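Local coordinates for protein Ral guanine nucleotide dissociation stimulator-like 2 (Mus musculus, PDB 4JGW) that probably acts as a guanine nucleotide exchange factor and associates in vitro with GTP-bound Rap1A and H-Ras as a putative effector, at residues A[429-432]-A[433-436]; A[82-86]-A[87-91]; A[297-300]-A[301-304]. One frame throughout, in Å; residues are numbered along the deposited sequence.

Interaction 1 (A[429-432]-A[433-436]); sequences LLRL and QKEC
Leu429 gives its carbonyl oxygen to the amide of Gln433, Leu429 O to Gln433 N being 2.9 Å, and the start of the glutamine chain follows the same oxygen, with Gln433 CG 3.4 Å from Leu429 O. CG of Gln433 lies anti to its carbonyl carbon (chi1 -83°) and the chain runs on extended, which lays the amide near Leu430, where Gln433 OE1 rests 3.7 Å from Leu430 CD2, while NE2 bonds to the carbonyls of Phe218 and Leu221, a good use of a buried amide. Leu430 O in turn receives Lys434 N at 3.3 Å. At Arg431 the flexible lysine bends at chi2 (-91°) and curls back over the helix, bringing Lys434 NZ to 2.8 Å from Arg431 O; this oxygen also takes a weak bond from Glu435 N. Arg431 NH2 bonds to Leu360 O, and Glu435 pairs with Arg305. Leu432 O accepts Cys436 N at 3.0 Å; leucine and small cysteine both suit this buried side, where they meet Phe218. Repeated i to i+4 backbone bonds, with Leu429, Leu432, Gln433 and Cys436 buried and Leu430 and Lys434 exposed, mark the last turns of a one-sidedly buried helix, 416-436, in the Ras-GEF region.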
loop_
_atom_site.group_PDB
_atom_site.type_symbol
_atom_site.label_atom_id
_atom_site.label_comp_id
_atom_site.label_asym_id
_atom_site.label_seq_id
_atom_site.Cartn_x
_atom_site.Cartn_y
_atom_site.Cartn_z
ATOM N N LEU A 429 -0.833 5.477 2.669
ATOM C CA LEU A 429 -1.284 4.708 1.516
ATOM C C LEU A 429 -2.809 4.801 1.378
ATOM O O LEU A 429 -3.329 4.945 0.268
ATOM C CB LEU A 429 -0.827 3.252 1.665
ATOM C CG LEU A 429 -0.047 2.514 0.563
ATOM C CD1 LEU A 429 0.900 3.411 -0.233
ATOM C CD2 LEU A 429 0.726 1.350 1.178
ATOM N N LEU A 430 -3.511 4.739 2.510
ATOM C CA LEU A 430 -4.971 4.892 2.545
ATOM C C LEU A 430 -5.432 6.264 2.049
ATOM O O LEU A 430 -6.415 6.360 1.318
ATOM C CB LEU A 430 -5.521 4.646 3.954
ATOM C CG LEU A 430 -5.599 3.215 4.490
ATOM C CD1 LEU A 430 -5.847 3.237 5.989
ATOM C CD2 LEU A 430 -6.685 2.411 3.779
ATOM N N ARG A 431 -4.718 7.316 2.445
ATOM C CA ARG A 431 -5.052 8.672 2.008
ATOM C C ARG A 431 -4.708 8.899 0.532
ATOM O O ARG A 431 -5.329 9.725 -0.132
ATOM C CB ARG A 431 -4.382 9.727 2.902
ATOM C CG ARG A 431 -3.061 10.256 2.379
ATOM C CD ARG A 431 -2.539 11.424 3.199
ATOM N NE ARG A 431 -1.723 12.325 2.384
ATOM C CZ ARG A 431 -0.439 12.134 2.083
ATOM N NH1 ARG A 431 0.213 11.063 2.524
ATOM N NH2 ARG A 431 0.196 13.024 1.333
ATOM N N LEU A 432 -3.717 8.169 0.024
ATOM C CA LEU A 432 -3.373 8.245 -1.392
ATOM C C LEU A 432 -4.386 7.472 -2.234
ATOM O O LEU A 432 -4.613 7.803 -3.399
ATOM C CB LEU A 432 -1.944 7.749 -1.648
ATOM C CG LEU A 432 -0.809 8.678 -1.196
ATOM C CD1 LEU A 432 0.503 7.922 -1.137
ATOM C CD2 LEU A 432 -0.682 9.914 -2.087
ATOM N N GLN A 433 -4.997 6.453 -1.632
ATOM C CA GLN A 433 -6.043 5.678 -2.291
ATOM C C GLN A 433 -7.321 6.488 -2.512
ATOM O O GLN A 433 -7.927 6.396 -3.578
ATOM C CB GLN A 433 -6.344 4.388 -1.526
ATOM C CG GLN A 433 -5.385 3.245 -1.833
ATOM C CD GLN A 433 -5.666 1.997 -1.015
ATOM O OE1 GLN A 433 -5.958 2.073 0.179
ATOM N NE2 GLN A 433 -5.567 0.837 -1.653
ATOM N N LYS A 434 -7.724 7.283 -1.520
ATOM C CA LYS A 434 -8.933 8.100 -1.658
ATOM C C LYS A 434 -8.732 9.253 -2.652
ATOM O O LYS A 434 -9.677 9.670 -3.323
ATOM C CB LYS A 434 -9.462 8.585 -0.292
ATOM C CG LYS A 434 -9.369 10.088 -0.017
ATOM C CD LYS A 434 -8.069 10.455 0.669
ATOM C CE LYS A 434 -7.727 11.919 0.466
ATOM N NZ LYS A 434 -6.307 12.194 0.823
ATOM N N GLU A 435 -7.499 9.750 -2.747
ATOM C CA GLU A 435 -7.156 10.774 -3.729
ATOM C C GLU A 435 -7.119 10.176 -5.138
ATOM O O GLU A 435 -7.495 10.839 -6.106
ATOM C CB GLU A 435 -5.822 11.435 -3.387
ATOM C CG GLU A 435 -5.668 12.840 -3.966
ATOM C CD GLU A 435 -4.257 13.393 -3.840
ATOM O OE1 GLU A 435 -3.573 13.094 -2.834
ATOM O OE2 GLU A 435 -3.832 14.138 -4.749
ATOM N N CYS A 436 -6.677 8.921 -5.234
ATOM C CA CYS A 436 -6.662 8.168 -6.491
ATOM C C CYS A 436 -8.067 7.978 -7.074
ATOM O O CYS A 436 -8.236 7.926 -8.295
ATOM C CB CYS A 436 -5.992 6.806 -6.289
ATOM S SG CYS A 436 -5.825 5.810 -7.789
#

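Interaction 2 (A[82-86]-A[87-91]); sequences THRAF and TSTPA
Two side chains, His83 and Arg84, converge on the hydroxyl of Thr89. His83 NE2 lies 2.8 Å from Thr89 OG1 in a hydrogen bond, and Arg84 NE donates to the same oxygen over 3.0 Å, almost straight and with OG1 in the guanidinium plane; a weak bond from Arg84 NH2 accompanies it. CG of His83 sits between its backbone N and carbonyl carbon (chi1 78°), which brings NE2 to Thr89, with the ring edge at Ser88 and Thr89. The other ring nitrogen, ND1, bonds to Leu80 O, and the ring meets Trp125 edge-to-face. His83 O takes Thr87 N at 2.8 Å nearly along the C=O axis and Phe86 N at 3.2 Å, closing a helix-like turn that leads from helix 75-82 into helix 89-101 of the RasGEF N-terminal (REM) region. Ser88 is the N-cap of the second helix, its short OG accepting a weak bond from Ala91 N. Packing is looser away from the histidine. Arg84 is an exposed residue whose CG lies over one face of the His83 ring, offset toward the rim, with a weak, long pairing to Asp132. Partly exposed Phe86 has His83 O over the centre of one face of its flat, apolar ring and packs against Leu56 and Leu59 of helix 56-63 and Arg419 of helix 416-436.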
loop_
_atom_site.group_PDB
_atom_site.type_symbol
_atom_site.label_atom_id
_atom_site.label_comp_id
_atom_site.label_asym_id
_atom_site.label_seq_id
_atom_site.Cartn_x
_atom_site.Cartn_y
_atom_site.Cartn_z
ATOM N N THR A 82 -2.524 -4.366 11.043
ATOM C CA THR A 82 -1.210 -5.016 11.076
ATOM C C THR A 82 -1.199 -6.443 11.645
ATOM O O THR A 82 -0.159 -7.099 11.630
ATOM C CB THR A 82 -0.169 -4.173 11.860
ATOM O OG1 THR A 82 -0.568 -4.060 13.232
ATOM C CG2 THR A 82 -0.011 -2.781 11.253
ATOM N N HIS A 83 -2.343 -6.923 12.135
ATOM C CA HIS A 83 -2.391 -8.186 12.890
ATOM C C HIS A 83 -1.845 -9.416 12.154
ATOM O O HIS A 83 -1.279 -10.313 12.780
ATOM C CB HIS A 83 -3.793 -8.459 13.453
ATOM C CG HIS A 83 -4.771 -8.976 12.444
ATOM N ND1 HIS A 83 -5.443 -8.152 11.567
ATOM C CD2 HIS A 83 -5.205 -10.234 12.187
ATOM C CE1 HIS A 83 -6.241 -8.881 10.807
ATOM N NE2 HIS A 83 -6.116 -10.147 11.164
ATOM N N ARG A 84 -1.998 -9.442 10.833
ATOM C CA ARG A 84 -1.554 -10.580 10.028
ATOM C C ARG A 84 -0.033 -10.704 9.957
ATOM O O ARG A 84 0.486 -11.704 9.460
ATOM C CB ARG A 84 -2.156 -10.521 8.622
ATOM C CG ARG A 84 -3.645 -10.790 8.590
ATOM C CD ARG A 84 -4.117 -11.117 7.189
ATOM N NE ARG A 84 -5.393 -11.827 7.226
ATOM C CZ ARG A 84 -5.874 -12.572 6.238
ATOM N NH1 ARG A 84 -5.187 -12.722 5.111
ATOM N NH2 ARG A 84 -7.046 -13.178 6.383
ATOM N N ALA A 85 0.673 -9.692 10.459
ATOM C CA ALA A 85 2.133 -9.715 10.504
ATOM C C ALA A 85 2.673 -10.529 11.681
ATOM O O ALA A 85 3.792 -11.044 11.615
ATOM C CB ALA A 85 2.688 -8.296 10.535
ATOM N N PHE A 86 1.883 -10.644 12.750
ATOM C CA PHE A 86 2.324 -11.339 13.972
ATOM C C PHE A 86 1.355 -12.409 14.486
ATOM O O PHE A 86 1.740 -13.270 15.279
ATOM C CB PHE A 86 2.674 -10.337 15.088
ATOM C CG PHE A 86 1.560 -9.380 15.436
ATOM C CD1 PHE A 86 0.643 -9.690 16.433
ATOM C CD2 PHE A 86 1.441 -8.158 14.776
ATOM C CE1 PHE A 86 -0.384 -8.805 16.761
ATOM C CE2 PHE A 86 0.419 -7.266 15.099
ATOM C CZ PHE A 86 -0.492 -7.590 16.092
ATOM N N THR A 87 0.100 -12.343 14.047
ATOM C CA THR A 87 -0.898 -13.368 14.370
ATOM C C THR A 87 -1.698 -13.711 13.108
ATOM O O THR A 87 -1.219 -13.486 11.996
ATOM C CB THR A 87 -1.803 -12.955 15.584
ATOM O OG1 THR A 87 -2.684 -14.031 15.924
ATOM C CG2 THR A 87 -2.629 -11.695 15.293
ATOM N N SER A 88 -2.894 -14.274 13.266
ATOM C CA SER A 88 -3.772 -14.511 12.123
ATOM C C SER A 88 -5.198 -14.061 12.422
ATOM O O SER A 88 -5.574 -13.893 13.586
ATOM C CB SER A 88 -3.738 -15.981 11.694
ATOM O OG SER A 88 -4.448 -16.803 12.599
ATOM N N THR A 89 -5.975 -13.861 11.360
ATOM C CA THR A 89 -7.374 -13.443 11.460
ATOM C C THR A 89 -8.246 -14.410 12.279
ATOM O O THR A 89 -8.994 -13.958 13.147
ATOM C CB THR A 89 -7.982 -13.165 10.059
ATOM O OG1 THR A 89 -7.319 -12.039 9.474
ATOM C CG2 THR A 89 -9.474 -12.874 10.142
ATOM N N PRO A 90 -8.149 -15.736 12.020
ATOM C CA PRO A 90 -8.926 -16.647 12.868
ATOM C C PRO A 90 -8.436 -16.677 14.320
ATOM O O PRO A 90 -9.242 -16.848 15.235
ATOM C CB PRO A 90 -8.737 -18.015 12.199
ATOM C CG PRO A 90 -7.517 -17.880 11.364
ATOM C CD PRO A 90 -7.476 -16.455 10.919
ATOM N N ALA A 91 -7.131 -16.502 14.518
ATOM C CA ALA A 91 -6.547 -16.459 15.859
ATOM C C ALA A 91 -7.028 -15.242 16.651
ATOM O O ALA A 91 -7.361 -15.361 17.832
ATOM C CB ALA A 91 -5.026 -16.486 15.782
#

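Interaction 3 (A[297-300]-A[301-304]); sequences VAEE and CRLL
Glu300, Cys301 and Glu299 carry most of this contact along the end of one helix. Glu300 O accepts the amide of Leu304, 3.2 Å from Glu300 O to Leu304 N, and the leucine side chain then lies beside that same oxygen. The carboxylate goes another way: bent at chi2 (-76°), it folds across the chain of Leu303, where Glu300 OE1 comes 3.6 Å from Leu303 CD1. Leu303 is exposed and Glu300 only partly so, its side chain touching helix 203-219 as well; a glutamate suits such a border, its methylenes able to pack while the acid stays polar. Cys301 marks the inner face. Its amide bonds to the carbonyl one turn back, Cys301 N to Val297 O being 2.9 Å, and its compact thiol, anti to the carbonyl carbon (chi1 -74°), lies in apolar contact with Val297, Cys301 SG to Val297 CG1 being 4.4 Å. A small side chain fits where two other helices approach. Glu299 runs alongside Arg302 on a third face, both chains pointing the same way. They form a salt bridge between opposite charges three residues apart, a usual helix spacing, but NH1 of Arg302 is modelled too near the carboxylate for its details to be trusted. On the backbone, Glu299 O accepts Leu303 N at 3.2 Å. These turns close helix 284-303: Cys301 and Glu300 lean on helix 203-219, Cys301 also meets helix 307-318, and Glu299 and Arg302 lie on Leu343 of helix 334-344.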
loop_
_atom_site.group_PDB
_atom_site.type_symbol
_atom_site.label_atom_id
_atom_site.label_comp_id
_atom_site.label_asym_id
_atom_site.label_seq_id
_atom_site.Cartn_x
_atom_site.Cartn_y
_atom_site.Cartn_z
ATOM N N VAL A 297 5.701 10.568 -22.857
ATOM C CA VAL A 297 4.720 9.742 -22.149
ATOM C C VAL A 297 4.960 9.807 -20.636
ATOM O O VAL A 297 4.010 9.924 -19.856
ATOM C CB VAL A 297 4.731 8.274 -22.647
ATOM C CG1 VAL A 297 3.922 7.366 -21.717
ATOM C CG2 VAL A 297 4.187 8.191 -24.064
ATOM N N ALA A 298 6.229 9.742 -20.239
ATOM C CA ALA A 298 6.617 9.874 -18.836
ATOM C C ALA A 298 6.239 11.246 -18.298
ATOM O O ALA A 298 5.774 11.364 -17.166
ATOM C CB ALA A 298 8.108 9.627 -18.667
ATOM N N GLU A 299 6.432 12.275 -19.120
ATOM C CA GLU A 299 6.061 13.642 -18.759
ATOM C C GLU A 299 4.544 13.799 -18.584
ATOM O O GLU A 299 4.090 14.468 -17.652
ATOM C CB GLU A 299 6.623 14.637 -19.784
ATOM C CG GLU A 299 6.270 16.109 -19.551
ATOM C CD GLU A 299 6.909 16.718 -18.304
ATOM O OE1 GLU A 299 7.618 16.015 -17.549
ATOM O OE2 GLU A 299 6.687 17.924 -18.071
ATOM N N GLU A 300 3.771 13.164 -19.462
ATOM C CA GLU A 300 2.306 13.206 -19.374
ATOM C C GLU A 300 1.773 12.412 -18.177
ATOM O O GLU A 300 0.731 12.757 -17.612
ATOM C CB GLU A 300 1.656 12.722 -20.673
ATOM C CG GLU A 300 1.932 13.599 -21.896
ATOM C CD GLU A 300 1.131 14.897 -21.919
ATOM O OE1 GLU A 300 0.238 15.089 -21.063
ATOM O OE2 GLU A 300 1.400 15.732 -22.807
ATOM N N CYS A 301 2.491 11.355 -17.800
ATOM C CA CYS A 301 2.200 10.607 -16.573
ATOM C C CYS A 301 2.396 11.477 -15.326
ATOM O O CYS A 301 1.606 11.401 -14.385
ATOM C CB CYS A 301 3.076 9.353 -16.477
ATOM S SG CYS A 301 2.610 7.997 -17.587
ATOM N N ARG A 302 3.444 12.299 -15.335
ATOM C CA ARG A 302 3.760 13.195 -14.222
ATOM C C ARG A 302 2.686 14.264 -14.039
ATOM O O ARG A 302 2.326 14.600 -12.908
ATOM C CB ARG A 302 5.121 13.859 -14.438
ATOM C CG ARG A 302 5.689 14.555 -13.204
ATOM C CD ARG A 302 6.819 15.501 -13.575
ATOM N NE ARG A 302 6.403 16.902 -13.586
ATOM C CZ ARG A 302 5.879 17.533 -14.634
ATOM N NH1 ARG A 302 5.690 16.892 -15.778
ATOM N NH2 ARG A 302 5.539 18.810 -14.538
ATOM N N LEU A 303 2.186 14.790 -15.156
ATOM C CA LEU A 303 1.115 15.787 -15.147
ATOM C C LEU A 303 -0.179 15.196 -14.596
ATOM O O LEU A 303 -0.987 15.909 -13.998
ATOM C CB LEU A 303 0.889 16.357 -16.554
ATOM C CG LEU A 303 2.018 17.199 -17.163
ATOM C CD1 LEU A 303 1.904 17.256 -18.683
ATOM C CD2 LEU A 303 2.052 18.608 -16.573
ATOM N N LEU A 304 -0.361 13.893 -14.800
ATOM C CA LEU A 304 -1.487 13.156 -14.233
ATOM C C LEU A 304 -1.200 12.663 -12.813
ATOM O O LEU A 304 -2.059 12.043 -12.185
ATOM C CB LEU A 304 -1.854 11.967 -15.126
ATOM C CG LEU A 304 -2.553 12.241 -16.460
ATOM C CD1 LEU A 304 -2.567 10.977 -17.294
ATOM C CD2 LEU A 304 -3.970 12.772 -16.258
#

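In the fold
Along the chain interaction 2 comes first, then interaction 3, then interaction 1. Interaction 2 belongs to the REM region, the other two to the Ras-GEF region. Interaction 1 lies nearest the centre of the chain, with its own centre about 24 Å from that of interaction 2 and about 19 Å from that of interaction 3; interactions 2 and 3 have centres about 39 Å apart, on opposite sides of the chain's centre, and none of the three touches another. Helix 416-436 touches both regions: its end forms interaction 1, while its earlier Arg419 and Glu422 meet residues 82-86. Helix 203-219 is shared differently, packing against both interaction 1 and interaction 3, consistent with one helical Ras-GEF core.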